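Local coordinates for protein N-acetylglucosamine-6-phosphate deacetylase (Mycobacterium smegmatis, PDB 6FV4) that probably removes the acetyl group from N-acetylglucosamine-6-phosphate with the help of bound divalent metal, a step in carbohydrate metabolism, at residues 23-28 and 61-66; 57-62 and 373-378. The protein carries 1 engineered substitution. One frame throughout, in Å; residues are numbered along the deposited sequence.

Overall arrangement
Both contacts lie in the β domain that the two ends of the chain build beside the metal-bearing barrel, and both are away from the annotated sites. Their centres are about 8 Å apart, and they share Ala61 and Ala62. Contact 1 pairs strand 23-25 with the start of strand 63-76. Contact 2 takes up the turn just before that strand and packs it against 373-378, over 300 residues later. Strand 63-76 thus has 23-25 and 373-376 as neighbours, parallel and antiparallel respectively; probable hydrogen bonds Thr63 N to Leu376 O and Val374 N to Val65 O join the latter pair. Early and late parts of the chain are thereby brought together in one domain.

Contact 1: 23-28 and 61-66; sequences TVLTGT and AATVVP
Thr23 and Leu25 pair with Val64 through two nearly linear backbone hydrogen bonds. Val64 N donates to Thr23 O at 2.8 Å (170° at the hydrogen), and Leu25 N donates to Val64 O at 2.9 Å (172°). A weak third bond from Thr23 N to Ala62 O extends the ladder backwards, and a water 2.9 Å from Thr23 OG1 also gives a weak bond to Ala62 O; the same hydroxyl is bonded to Arg32. Thr63 CA adds a CH···O contact to Thr23 O at 3.4 Å. This is parallel β pairing in the small domain that flanks the barrel of NagA-type amidohydrolases. At its far end Pro66 has no N-H to continue the ladder: its CD sits 3.3 Å from Leu25 O, a buried carbonyl without a polar partner. The side-chain contacts split between the two faces. On one, Thr23 and Thr63 lie side by side. Leu25 has CG beside its own backbone N (chi1 -78°), and its CD1 meets Thr63 CG2 at 3.6 Å. On the other, Val24 CG2 approaches Val64 CB at 4.2 Å. Helix 339-357 packs on Leu25, Val65 and Pro66 through Val347.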
# COMPACT_ATOMS: atom_id res chain seq x y z
N THR B 23 27.46 -5.86 -17.28
CA THR B 23 26.75 -5.14 -16.23
C THR B 23 27.10 -5.73 -14.87
O THR B 23 26.96 -6.94 -14.69
CB THR B 23 25.24 -5.21 -16.40
OG1 THR B 23 24.86 -4.70 -17.69
CG2 THR B 23 24.56 -4.40 -15.32
N VAL B 24 27.53 -4.89 -13.93
CA VAL B 24 27.78 -5.33 -12.55
C VAL B 24 26.93 -4.48 -11.62
O VAL B 24 27.09 -3.26 -11.54
CB VAL B 24 29.27 -5.22 -12.18
CG1 VAL B 24 29.45 -5.61 -10.72
CG2 VAL B 24 30.11 -6.12 -13.07
N LEU B 25 26.02 -5.14 -10.91
CA LEU B 25 25.23 -4.50 -9.86
C LEU B 25 25.89 -4.81 -8.52
O LEU B 25 26.13 -5.97 -8.19
CB LEU B 25 23.78 -4.98 -9.90
CG LEU B 25 23.04 -4.25 -11.03
CD1 LEU B 25 22.85 -5.17 -12.21
CD2 LEU B 25 21.71 -3.72 -10.55
N THR B 26 26.23 -3.76 -7.78
CA THR B 26 26.98 -3.91 -6.54
C THR B 26 26.09 -3.94 -5.32
O THR B 26 26.55 -4.30 -4.23
CB THR B 26 28.00 -2.77 -6.39
OG1 THR B 26 27.31 -1.56 -6.04
CG2 THR B 26 28.74 -2.54 -7.69
N GLY B 27 24.82 -3.58 -5.46
CA GLY B 27 23.93 -3.36 -4.35
C GLY B 27 23.51 -1.91 -4.20
O GLY B 27 22.42 -1.64 -3.70
N THR B 28 24.36 -0.98 -4.65
CA THR B 28 24.03 0.44 -4.66
C THR B 28 24.19 1.07 -6.04
O THR B 28 23.52 2.06 -6.35
CB THR B 28 24.90 1.21 -3.66
OG1 THR B 28 26.28 0.97 -3.96
CG2 THR B 28 24.60 0.76 -2.24
N ALA B 61 28.35 -10.82 -22.16
CA ALA B 61 27.05 -10.17 -22.06
C ALA B 61 26.24 -10.75 -20.92
O ALA B 61 25.10 -11.18 -21.11
CB ALA B 61 26.28 -10.31 -23.37
N ALA B 62 26.83 -10.79 -19.73
CA ALA B 62 26.16 -11.28 -18.54
C ALA B 62 25.96 -10.14 -17.55
O ALA B 62 26.69 -9.14 -17.59
CB ALA B 62 26.96 -12.41 -17.89
N THR B 63 24.96 -10.29 -16.69
CA THR B 63 24.76 -9.38 -15.56
C THR B 63 25.26 -10.07 -14.29
O THR B 63 24.85 -11.20 -14.00
CB THR B 63 23.28 -8.99 -15.43
OG1 THR B 63 22.86 -8.28 -16.60
CG2 THR B 63 23.06 -8.09 -14.23
N VAL B 64 26.18 -9.43 -13.57
CA VAL B 64 26.65 -9.92 -12.27
C VAL B 64 25.88 -9.20 -11.17
O VAL B 64 25.70 -7.98 -11.22
CB VAL B 64 28.16 -9.73 -12.10
CG1 VAL B 64 28.60 -10.13 -10.69
CG2 VAL B 64 28.93 -10.53 -13.15
N VAL B 65 25.42 -9.96 -10.19
CA VAL B 65 24.73 -9.41 -9.02
C VAL B 65 25.37 -9.99 -7.78
O VAL B 65 26.06 -11.03 -7.85
CB VAL B 65 23.21 -9.71 -9.07
CG1 VAL B 65 22.56 -9.00 -10.29
CG2 VAL B 65 22.97 -11.22 -9.07
N PRO B 66 25.17 -9.37 -6.62
CA PRO B 66 25.61 -10.01 -5.37
C PRO B 66 24.87 -11.32 -5.16
O PRO B 66 23.79 -11.55 -5.72
CB PRO B 66 25.26 -8.99 -4.28
CG PRO B 66 24.88 -7.70 -5.02
CD PRO B 66 24.43 -8.12 -6.38
O HOH W 1 24.48 -7.13 -19.18

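Contact 2: 57-62 and 373-378; sequences RNLGAA and LVVLDH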
# COMPACT_ATOMS: atom_id res chain seq x y z
N ARG B 57 38.76 -13.60 -16.40
CA ARG B 57 37.58 -14.14 -17.07
C ARG B 57 36.66 -13.01 -17.45
O ARG B 57 36.23 -12.22 -16.60
CB ARG B 57 36.86 -15.16 -16.18
CG ARG B 57 35.76 -15.91 -16.93
CD ARG B 57 34.91 -16.69 -15.97
NE ARG B 57 35.71 -17.63 -15.19
CZ ARG B 57 35.83 -18.92 -15.47
NH1 ARG B 57 35.19 -19.40 -16.53
NH2 ARG B 57 36.57 -19.71 -14.71
N ASN B 58 36.36 -12.91 -18.74
CA ASN B 58 35.36 -11.97 -19.22
C ASN B 58 34.04 -12.72 -19.29
O ASN B 58 33.91 -13.69 -20.04
CB ASN B 58 35.75 -11.40 -20.58
CG ASN B 58 34.81 -10.30 -21.04
OD1 ASN B 58 33.88 -9.90 -20.32
ND2 ASN B 58 35.07 -9.77 -22.23
N LEU B 59 33.07 -12.28 -18.50
CA LEU B 59 31.78 -12.94 -18.51
C LEU B 59 30.93 -12.52 -19.70
O LEU B 59 29.88 -13.12 -19.94
CB LEU B 59 31.06 -12.67 -17.19
CG LEU B 59 31.85 -13.28 -16.03
CD1 LEU B 59 31.43 -12.70 -14.69
CD2 LEU B 59 31.73 -14.80 -16.04
N GLY B 60 31.37 -11.52 -20.46
CA GLY B 60 30.68 -11.16 -21.68
C GLY B 60 29.38 -10.44 -21.41
O GLY B 60 29.29 -9.57 -20.54
N ALA B 61 28.35 -10.82 -22.16
CA ALA B 61 27.05 -10.17 -22.06
C ALA B 61 26.24 -10.75 -20.92
O ALA B 61 25.10 -11.18 -21.11
CB ALA B 61 26.28 -10.31 -23.37
N ALA B 62 26.83 -10.79 -19.73
CA ALA B 62 26.16 -11.28 -18.54
C ALA B 62 25.96 -10.14 -17.55
O ALA B 62 26.69 -9.14 -17.59
CB ALA B 62 26.96 -12.41 -17.89
N LEU B 373 28.83 -13.87 -5.50
CA LEU B 373 28.18 -13.21 -6.62
C LEU B 373 27.52 -14.25 -7.50
O LEU B 373 27.79 -15.45 -7.40
CB LEU B 373 29.17 -12.35 -7.42
CG LEU B 373 30.45 -12.97 -7.99
CD1 LEU B 373 30.20 -13.80 -9.26
CD2 LEU B 373 31.46 -11.85 -8.29
N VAL B 374 26.65 -13.77 -8.40
CA VAL B 374 25.85 -14.60 -9.28
C VAL B 374 25.91 -14.01 -10.68
O VAL B 374 25.81 -12.79 -10.85
CB VAL B 374 24.38 -14.72 -8.80
CG1 VAL B 374 23.54 -15.51 -9.80
CG2 VAL B 374 24.31 -15.37 -7.44
N VAL B 375 26.11 -14.86 -11.67
CA VAL B 375 26.20 -14.44 -13.06
C VAL B 375 24.91 -14.85 -13.74
O VAL B 375 24.48 -16.00 -13.62
CB VAL B 375 27.42 -15.04 -13.76
CG1 VAL B 375 27.59 -14.39 -15.12
CG2 VAL B 375 28.68 -14.82 -12.91
N LEU B 376 24.27 -13.90 -14.43
CA LEU B 376 22.99 -14.13 -15.08
C LEU B 376 23.10 -13.76 -16.55
O LEU B 376 23.78 -12.79 -16.90
CB LEU B 376 21.89 -13.29 -14.41
CG LEU B 376 21.76 -13.31 -12.89
CD1 LEU B 376 20.85 -12.19 -12.43
CD2 LEU B 376 21.24 -14.66 -12.42
N ASP B 377 22.40 -14.52 -17.40
CA ASP B 377 22.35 -14.18 -18.82
C ASP B 377 21.20 -13.20 -19.08
O ASP B 377 20.60 -12.66 -18.15
CB ASP B 377 22.25 -15.45 -19.67
CG ASP B 377 21.01 -16.28 -19.37
OD1 ASP B 377 20.00 -15.74 -18.87
OD2 ASP B 377 21.04 -17.49 -19.67
N HIS B 378 20.88 -12.95 -20.36
CA HIS B 378 19.87 -11.94 -20.65
C HIS B 378 18.48 -12.39 -20.23
O HIS B 378 17.64 -11.56 -19.86
CB HIS B 378 19.89 -11.55 -22.13
CG HIS B 378 20.75 -10.35 -22.43
ND1 HIS B 378 20.52 -9.11 -21.88
CD2 HIS B 378 21.86 -10.22 -23.19
CE1 HIS B 378 21.44 -8.26 -22.30
NE2 HIS B 378 22.27 -8.91 -23.10
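The imidazole of His378 meets Ala61 on the solvent-exposed side of the contact: Ala61 O approaches the ring obliquely, 4.0 Å from CD2, while Ala61 CB is 4.3 Å from NE2. The amide of Asn58 takes no part across the contact; its OD1, also bonded to Thr20, accepts from Gly60 N at 3.0 Å, the donor standing 64° out of the carbonyl plane. That bond closes an Asx turn, and an inverse gamma turn centred on Ala61 follows, with a weak hydrogen bond from Ala62 N to Gly60 O. The two turns carry the chain from strand 57-58, which pairs with strand 16-21, into strand 63-76, which pairs with 373-376, so the contact links two sheets of the β domain. No hydrogen bond crosses between 57-62 and 373-378; they meet by van der Waals packing, mostly through Val375. This residue serves both turns with its two methyls, because CG1 stands anti to the backbone N (chi1 -171°) and CG2 lies beside it. CG2 meets Leu59 CD1 at 3.9 Å; Leu59 also packs on Val64 and Pro395, and Val375 on Ala384. CG1 presses on Ala62 CB at 3.5 Å, tighter than usual for two carbons. Alongside, the carbonyl of Leu376 abuts the same alanine, its O 3.3 Å from Ala62 CA.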